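Local coordinates for protein CdnC (Chryseobacterium gregarium DSM 19109, PDB 7MGV) that probably uses ATP to close omega-ester macrocycles in a ribosomally made precursor peptide, as an ATP-grasp ligase of graspetide biosynthesis, at residues K229-K234 with V304-E309; F160-T165 with Y310-I315; V245-I250 with T276-D281. All coordinates share one frame; numbering follows the deposited sequence.

Contact 1: K229-K234 with V304-E309. With ADP (adenosine-5'-diphosphate), chain F.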
# COMPACT_ATOMS: atom_id res chain seq x y z
N LYS A 229 12.76 22.95 14.96
CA LYS A 229 12.05 24.01 14.25
C LYS A 229 13.04 24.79 13.39
O LYS A 229 13.98 25.39 13.90
CB LYS A 229 11.34 24.95 15.22
CG LYS A 229 10.48 25.99 14.51
CD LYS A 229 9.83 26.95 15.49
CE LYS A 229 10.54 28.29 15.49
NZ LYS A 229 9.71 29.36 14.88
N ILE A 230 12.81 24.77 12.08
CA ILE A 230 13.60 25.56 11.14
C ILE A 230 12.95 26.94 11.04
O ILE A 230 11.78 27.05 10.68
CB ILE A 230 13.67 24.89 9.77
CG1 ILE A 230 13.98 23.40 9.91
CG2 ILE A 230 14.72 25.56 8.90
CD1 ILE A 230 15.28 23.11 10.64
N GLU A 231 13.71 27.98 11.38
CA GLU A 231 13.23 29.34 11.20
C GLU A 231 13.04 29.62 9.72
O GLU A 231 13.91 29.32 8.90
CB GLU A 231 14.21 30.34 11.82
CG GLU A 231 13.54 31.48 12.58
CD GLU A 231 12.60 30.98 13.67
OE1 GLU A 231 13.10 30.59 14.75
OE2 GLU A 231 11.37 30.99 13.44
N LYS A 232 11.89 30.19 9.37
CA LYS A 232 11.51 30.37 7.97
C LYS A 232 12.02 31.71 7.46
O LYS A 232 11.53 32.77 7.88
CB LYS A 232 9.99 30.28 7.81
CG LYS A 232 9.41 28.90 8.02
CD LYS A 232 8.06 28.77 7.35
CE LYS A 232 7.12 27.89 8.16
NZ LYS A 232 5.73 28.42 8.15
N LYS A 233 13.00 31.67 6.57
CA LYS A 233 13.28 32.83 5.72
C LYS A 233 12.50 32.74 4.41
O LYS A 233 11.96 33.74 3.94
CB LYS A 233 14.78 32.95 5.43
CG LYS A 233 15.11 34.02 4.40
CD LYS A 233 16.57 33.97 3.97
CE LYS A 233 16.86 35.04 2.93
NZ LYS A 233 18.31 35.13 2.60
N LYS A 234 12.43 31.54 3.83
CA LYS A 234 11.57 31.28 2.69
C LYS A 234 10.85 29.95 2.89
O LYS A 234 11.36 29.05 3.56
CB LYS A 234 12.35 31.24 1.37
CG LYS A 234 12.98 32.55 0.94
CD LYS A 234 13.31 32.53 -0.54
CE LYS A 234 14.27 33.63 -0.93
NZ LYS A 234 15.67 33.29 -0.56
N VAL A 304 13.74 27.42 3.67
CA VAL A 304 15.04 28.08 3.61
C VAL A 304 15.21 28.89 4.88
O VAL A 304 14.44 29.82 5.14
CB VAL A 304 15.17 28.96 2.36
CG1 VAL A 304 16.58 29.53 2.26
CG2 VAL A 304 14.83 28.16 1.11
N SER A 305 16.22 28.52 5.67
CA SER A 305 16.47 29.14 6.96
C SER A 305 17.10 30.52 6.78
O SER A 305 17.44 30.91 5.66
CB SER A 305 17.39 28.23 7.79
OG SER A 305 18.74 28.42 7.43
N PRO A 306 17.23 31.30 7.86
CA PRO A 306 17.94 32.59 7.74
C PRO A 306 19.37 32.45 7.24
O PRO A 306 19.88 33.37 6.59
CB PRO A 306 17.89 33.15 9.17
CG PRO A 306 16.67 32.55 9.76
CD PRO A 306 16.57 31.16 9.18
N GLU A 307 20.03 31.33 7.52
CA GLU A 307 21.37 31.08 7.02
C GLU A 307 21.37 30.58 5.58
O GLU A 307 22.41 30.10 5.10
CB GLU A 307 22.10 30.07 7.92
CG GLU A 307 22.28 30.55 9.35
CD GLU A 307 21.10 30.22 10.24
OE1 GLU A 307 20.04 29.82 9.71
OE2 GLU A 307 21.22 30.36 11.48
N ASP A 308 20.23 30.66 4.89
CA ASP A 308 20.12 30.37 3.46
C ASP A 308 20.48 28.92 3.13
O ASP A 308 20.99 28.63 2.04
CB ASP A 308 20.96 31.33 2.63
CG ASP A 308 20.24 32.64 2.34
OD1 ASP A 308 19.15 32.59 1.71
OD2 ASP A 308 20.75 33.70 2.74
N GLU A 309 20.23 28.00 4.05
CA GLU A 309 20.36 26.57 3.77
C GLU A 309 18.98 25.98 3.51
O GLU A 309 17.99 26.38 4.14
CB GLU A 309 21.06 25.83 4.90
CG GLU A 309 20.85 26.42 6.28
CD GLU A 309 21.78 25.81 7.32
OE1 GLU A 309 21.73 26.24 8.49
OE2 GLU A 309 22.55 24.89 6.96
PB ADP F . -1.02 23.13 6.35
O1B ADP F . 0.11 22.28 5.82
O2B ADP F . -2.39 22.52 6.18
O3B ADP F . -0.92 24.60 5.98
PA ADP F . 0.10 21.95 8.60
O1A ADP F . -0.22 20.63 7.93
O2A ADP F . 0.04 22.08 10.11
O3A ADP F . -0.77 23.13 7.94
O5' ADP F . 1.55 22.41 8.11
C5' ADP F . 2.72 22.12 8.87
C4' ADP F . 3.56 23.39 8.89
O4' ADP F . 4.65 23.23 9.80
C3' ADP F . 4.13 23.72 7.52
O3' ADP F . 3.61 24.97 7.07
C2' ADP F . 5.62 23.83 7.72
O2' ADP F . 6.10 25.07 7.20
C1' ADP F . 5.83 23.76 9.22
N9 ADP F . 6.97 22.87 9.54
C8 ADP F . 7.05 21.56 9.25
N7 ADP F . 8.23 21.04 9.67
C5 ADP F . 8.93 22.04 10.25
C6 ADP F . 10.25 22.18 10.90
N6 ADP F . 11.08 21.12 11.03
N1 ADP F . 10.59 23.41 11.36
C2 ADP F . 9.77 24.47 11.24
N3 ADP F . 8.56 24.41 10.66
C4 ADP F . 8.09 23.25 10.15

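Contact 2: F160-T165 with Y310-I315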
# COMPACT_ATOMS: atom_id res chain seq x y z
N PHE A 160 20.26 15.99 0.61
CA PHE A 160 19.41 17.01 1.19
C PHE A 160 19.74 17.20 2.66
O PHE A 160 20.05 16.23 3.37
CB PHE A 160 17.93 16.63 1.05
CG PHE A 160 17.37 16.81 -0.33
CD1 PHE A 160 17.04 18.07 -0.81
CD2 PHE A 160 17.13 15.71 -1.14
CE1 PHE A 160 16.51 18.23 -2.07
CE2 PHE A 160 16.59 15.87 -2.41
CZ PHE A 160 16.28 17.13 -2.87
N LYS A 161 19.68 18.44 3.12
CA LYS A 161 19.66 18.70 4.55
C LYS A 161 18.23 18.55 5.05
O LYS A 161 17.30 19.11 4.47
CB LYS A 161 20.19 20.10 4.85
CG LYS A 161 21.59 20.35 4.31
CD LYS A 161 22.57 19.32 4.87
CE LYS A 161 23.58 18.88 3.81
NZ LYS A 161 24.27 20.05 3.21
N ILE A 162 18.07 17.76 6.11
CA ILE A 162 16.75 17.55 6.70
C ILE A 162 16.81 18.00 8.16
O ILE A 162 17.89 18.01 8.75
CB ILE A 162 16.31 16.08 6.57
CG1 ILE A 162 17.22 15.18 7.42
CG2 ILE A 162 16.30 15.64 5.11
CD1 ILE A 162 16.64 13.80 7.64
N PRO A 163 15.69 18.39 8.76
CA PRO A 163 15.73 18.78 10.17
C PRO A 163 16.02 17.59 11.06
O PRO A 163 15.77 16.43 10.69
CB PRO A 163 14.32 19.33 10.44
CG PRO A 163 13.69 19.50 9.10
CD PRO A 163 14.33 18.50 8.20
N ALA A 164 16.59 17.86 12.23
CA ALA A 164 16.67 16.84 13.26
C ALA A 164 15.27 16.29 13.52
O ALA A 164 14.30 17.05 13.62
CB ALA A 164 17.27 17.42 14.54
N THR A 165 15.16 14.97 13.61
CA THR A 165 13.86 14.32 13.63
C THR A 165 13.87 13.18 14.64
O THR A 165 14.88 12.49 14.80
CB THR A 165 13.48 13.79 12.24
OG1 THR A 165 13.59 14.85 11.29
CG2 THR A 165 12.05 13.27 12.23
N TYR A 310 18.92 25.02 2.59
CA TYR A 310 17.67 24.46 2.12
C TYR A 310 17.38 23.17 2.88
O TYR A 310 18.21 22.26 2.90
CB TYR A 310 17.73 24.20 0.61
CG TYR A 310 17.69 25.47 -0.22
CD1 TYR A 310 18.74 26.38 -0.20
CD2 TYR A 310 16.60 25.75 -1.03
CE1 TYR A 310 18.70 27.53 -0.96
CE2 TYR A 310 16.55 26.90 -1.79
CZ TYR A 310 17.61 27.79 -1.75
OH TYR A 310 17.56 28.94 -2.51
N TYR A 311 16.19 23.10 3.49
CA TYR A 311 15.77 21.95 4.27
C TYR A 311 14.61 21.26 3.56
O TYR A 311 13.57 21.89 3.31
CB TYR A 311 15.35 22.37 5.68
CG TYR A 311 16.50 22.65 6.62
CD1 TYR A 311 17.17 23.87 6.58
CD2 TYR A 311 16.90 21.71 7.56
CE1 TYR A 311 18.21 24.14 7.45
CE2 TYR A 311 17.94 21.97 8.43
CZ TYR A 311 18.59 23.18 8.37
OH TYR A 311 19.63 23.45 9.23
N PHE A 312 14.80 19.99 3.24
CA PHE A 312 13.71 19.15 2.75
C PHE A 312 12.77 18.82 3.90
O PHE A 312 13.21 18.53 5.01
CB PHE A 312 14.30 17.87 2.14
CG PHE A 312 13.27 16.87 1.69
CD1 PHE A 312 12.80 15.89 2.55
CD2 PHE A 312 12.81 16.88 0.38
CE1 PHE A 312 11.86 14.97 2.13
CE2 PHE A 312 11.87 15.96 -0.05
CZ PHE A 312 11.40 15.00 0.83
N ILE A 313 11.46 18.88 3.64
CA ILE A 313 10.45 18.59 4.64
C ILE A 313 9.70 17.31 4.32
O ILE A 313 9.63 16.40 5.15
CB ILE A 313 9.48 19.78 4.79
CG1 ILE A 313 10.25 21.06 5.11
CG2 ILE A 313 8.44 19.50 5.87
CD1 ILE A 313 11.14 20.95 6.34
N GLU A 314 9.14 17.21 3.12
CA GLU A 314 8.45 16.00 2.68
C GLU A 314 8.15 16.13 1.19
O GLU A 314 8.22 17.22 0.61
CB GLU A 314 7.16 15.76 3.47
CG GLU A 314 6.03 16.70 3.12
CD GLU A 314 4.71 16.27 3.75
OE1 GLU A 314 4.28 15.13 3.51
OE2 GLU A 314 4.12 17.08 4.50
N ILE A 315 7.80 15.00 0.59
CA ILE A 315 7.35 14.94 -0.79
C ILE A 315 5.97 14.28 -0.80
O ILE A 315 5.78 13.23 -0.18
CB ILE A 315 8.34 14.17 -1.69
CG1 ILE A 315 7.71 13.89 -3.06
CG2 ILE A 315 8.79 12.88 -1.02
CD1 ILE A 315 8.70 13.39 -4.09
O HOH W 1 19.44 20.37 1.10

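Contact 3: V245-I250 with T276-D281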
# COMPACT_ATOMS: atom_id res chain seq x y z
N VAL A 245 10.57 21.25 -13.58
CA VAL A 245 10.61 21.68 -12.19
C VAL A 245 9.98 23.07 -12.11
O VAL A 245 10.43 24.00 -12.79
CB VAL A 245 12.04 21.69 -11.64
CG1 VAL A 245 12.06 22.19 -10.21
CG2 VAL A 245 12.66 20.30 -11.74
N TYR A 246 8.96 23.21 -11.27
CA TYR A 246 8.30 24.49 -11.03
C TYR A 246 8.42 24.80 -9.54
O TYR A 246 7.82 24.10 -8.71
CB TYR A 246 6.83 24.44 -11.46
CG TYR A 246 6.61 24.08 -12.91
CD1 TYR A 246 6.55 22.75 -13.31
CD2 TYR A 246 6.47 25.06 -13.88
CE1 TYR A 246 6.36 22.41 -14.64
CE2 TYR A 246 6.27 24.73 -15.21
CZ TYR A 246 6.21 23.40 -15.58
OH TYR A 246 6.02 23.07 -16.90
N ALA A 247 9.18 25.83 -9.21
CA ALA A 247 9.41 26.22 -7.83
C ALA A 247 8.63 27.49 -7.50
O ALA A 247 8.63 28.44 -8.29
CB ALA A 247 10.90 26.43 -7.55
N PHE A 248 7.99 27.50 -6.34
CA PHE A 248 7.25 28.66 -5.86
C PHE A 248 7.69 28.94 -4.43
O PHE A 248 7.96 28.02 -3.66
CB PHE A 248 5.74 28.42 -5.91
CG PHE A 248 5.24 28.05 -7.28
CD1 PHE A 248 4.79 29.02 -8.15
CD2 PHE A 248 5.22 26.72 -7.69
CE1 PHE A 248 4.33 28.68 -9.41
CE2 PHE A 248 4.76 26.38 -8.94
CZ PHE A 248 4.32 27.36 -9.81
N GLU A 249 7.74 30.23 -4.08
CA GLU A 249 8.25 30.64 -2.79
C GLU A 249 7.33 31.66 -2.14
O GLU A 249 6.63 32.42 -2.81
CB GLU A 249 9.67 31.24 -2.91
CG GLU A 249 9.71 32.71 -3.29
CD GLU A 249 11.13 33.25 -3.37
OE1 GLU A 249 12.06 32.44 -3.54
OE2 GLU A 249 11.30 34.48 -3.26
N ILE A 250 7.31 31.61 -0.81
CA ILE A 250 6.81 32.69 0.03
C ILE A 250 8.00 33.21 0.82
O ILE A 250 8.58 32.48 1.62
CB ILE A 250 5.68 32.23 0.97
CG1 ILE A 250 4.42 31.89 0.18
CG2 ILE A 250 5.38 33.31 2.00
CD1 ILE A 250 3.23 31.57 1.05
N THR A 276 9.69 31.11 -8.60
CA THR A 276 11.08 31.38 -8.29
C THR A 276 11.93 30.32 -8.99
O THR A 276 11.41 29.39 -9.61
CB THR A 276 11.32 31.39 -6.77
OG1 THR A 276 12.62 31.92 -6.49
CG2 THR A 276 11.21 29.98 -6.21
N GLU A 277 13.25 30.47 -8.88
CA GLU A 277 14.19 29.56 -9.50
C GLU A 277 15.12 29.00 -8.43
O GLU A 277 15.64 29.75 -7.60
CB GLU A 277 14.99 30.26 -10.60
CG GLU A 277 14.12 30.73 -11.76
CD GLU A 277 14.83 31.71 -12.67
OE1 GLU A 277 16.07 31.79 -12.59
OE2 GLU A 277 14.14 32.41 -13.45
N LEU A 278 15.32 27.69 -8.46
CA LEU A 278 16.12 26.99 -7.47
C LEU A 278 17.60 27.04 -7.84
O LEU A 278 17.96 27.12 -9.02
CB LEU A 278 15.69 25.53 -7.36
CG LEU A 278 14.23 25.23 -7.06
CD1 LEU A 278 13.90 23.80 -7.43
CD2 LEU A 278 13.92 25.49 -5.60
N PRO A 279 18.48 27.02 -6.84
CA PRO A 279 19.89 26.73 -7.11
C PRO A 279 20.02 25.38 -7.82
O PRO A 279 19.27 24.44 -7.53
CB PRO A 279 20.53 26.71 -5.72
CG PRO A 279 19.63 27.56 -4.89
CD PRO A 279 18.24 27.33 -5.42
N GLN A 280 20.96 25.30 -8.76
CA GLN A 280 21.03 24.13 -9.63
C GLN A 280 21.32 22.85 -8.86
O GLN A 280 20.89 21.77 -9.28
CB GLN A 280 22.08 24.35 -10.72
CG GLN A 280 21.49 24.85 -12.03
CD GLN A 280 22.44 25.74 -12.81
OE1 GLN A 280 23.61 25.87 -12.46
NE2 GLN A 280 21.93 26.36 -13.87
N ASP A 281 22.03 22.94 -7.73
CA ASP A 281 22.26 21.76 -6.92
C ASP A 281 20.96 21.25 -6.29
O ASP A 281 20.70 20.04 -6.26
CB ASP A 281 23.30 22.05 -5.84
CG ASP A 281 23.05 23.36 -5.12
OD1 ASP A 281 22.71 24.36 -5.79
OD2 ASP A 281 23.18 23.40 -3.87

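Contact 1: K229-K234 with V304-E309
Ile230 faces two ways: its backbone N donates a nearly straight 2.7 Å hydrogen bond to N1 of the ADP adenine, while its CG2 methyl lies 3.9 Å from CB of Ser305. A main-chain N-H on adenine N1, from a segment between two strands, is consistent with adenine recognition in ATP-grasp enzymes. Glu231, whose OE2 takes a salt bridge from Lys229 NZ, meets the turn through its CB, against CD of Pro306, and its carbonyl O takes a C-H contact from CA of Ser305 at 3.2 Å. Lys232 turns the other way, to the ribose, its CE 3.1 Å from O2' of ADP. At Lys233 and Lys234 the chain forms a classic beta bulge: both backbone N atoms donate to the O of Val304, Lys233 N nearly along the C=O axis and Lys234 N on a lone pair in the carbonyl plane. With CG anti to the backbone N (chi1 172°) and the rest of the chain extended, Lys233 reaches past the O of Ser305, and its NZ sits 2.8 Å from both OD1 and OD2 of Asp308 in a salt bridge whose hydrogen bonds are weak. Lys234 O accepts from Val304 N at 2.9 Å, and its CB packs on CB of Val304 at 3.8 Å. The type I turn from Ser305 to Asp308 links strands 297-304 and 310-316. Beyond it, Ile230 rests on Ile303 and Tyr311, Lys233 touches Gln253 of helix 252-258, and Lys234 lies against Glu249 and Asp251 of strand 244-251.

Contact 2: F160-T165 with Y310-I315
Tyr310 reaches Lys161 through its backbone: its O accepts a hydrogen bond from a water that itself accepts from Lys161 N, 2.8 Å away, and CB of Lys161 lies beside the same carbonyl. Tyr311 offers the CD2 edge of its ring to the Ile162-Pro163 peptide, with Pro163 N in the ring plane 3.7 Å from CD2. Phe312 N donates to Lys161 O at 2.9 Å, the direct hydrogen bond between the segments. CB of Phe312 lies 4.0 Å from CB of Phe160; with CG opposite the backbone N (chi1 176°) the ring meets that of Phe160 obliquely, planes at 43°. Phe312 O lies 3.4 Å from CD of Pro163. Ile313 brings CD1 round to CG of Pro163, crossing it at about a right angle. Residues 160-165 connect helix 148-158 to strand 165-168 and cross strand 310-316, with Pro163 at the ADP pocket. An alanine in place of Pro163 would remove CG and CD, which would probably leave a gap between Tyr311 and Ile313 and let this connection turn more freely. Strand 310-316 lies at one edge of its sheet within the chain, beside 297-304; Phe160 and Phe312 pack on helices 148-158 and 280-293, Ile162 on Phe68 of the second subunit.

Contact 3: V245-I250 with T276-D281
Thr276 supplies both donors that cross to the strand. Its backbone N gives a hydrogen bond to Ala247 O at 2.9 Å, fairly straight (160°) but arriving from above the carbonyl plane. Its hydroxyl OG1, anti to the backbone N at chi1 -168°, donates to Glu249 OE1 at 3.0 Å. That carboxylate oxygen is met well out of its plane, 68° away, so the bond comes down on the flat group instead of along its edge. Glu249 reaches there on a chain extended beyond CG, crossing Thr276 at about a right angle, with CB 3.9 Å from the CG2 methyl. The same oxygen, OE1, is touched by the aliphatic part of Lys234. Further along the contact turns apolar: Leu278 puts CG 3.6 Å from CB of Ala247, and its CD1 meets CG1 of Val245 at 3.7 Å. Ile238 of strand 234-241 is packed against both Val245 and Leu278. Backbone bonds from Tyr246 to Thr239 and from Glu249 to Ile274 hold the strand between its two neighbours. The arrangement is that of a short edge strand, 274-276, leaving an antiparallel sheet and passing through Pro279, the N-cap residue, into helix 280-293, which packs against that sheet.

How the contacts relate
All three contacts touch one antiparallel sheet, contact 2 by bringing a connection from outside onto its edge strand 310-316. Contact 3 is nested along the chain within the loop closed by contact 1, which is itself nested within that closed by contact 2. Contacts 1 and 2 have centres about 11 Å apart and meet at Ile230, whose CD1 lies 3.6 Å from CE2 of Tyr311 and 3.9 Å from CB of Pro163. Ile230 and Pro163 both belong to the ADP pocket, which places contacts 1 and 2 beside the ligand. Lys234 CD, 3.2 Å from Glu249 OE1, joins contact 1 to contact 3. The Glu249 side chain stands about 12 Å from ADP; Tyr310 OH packs on Pro279 CD.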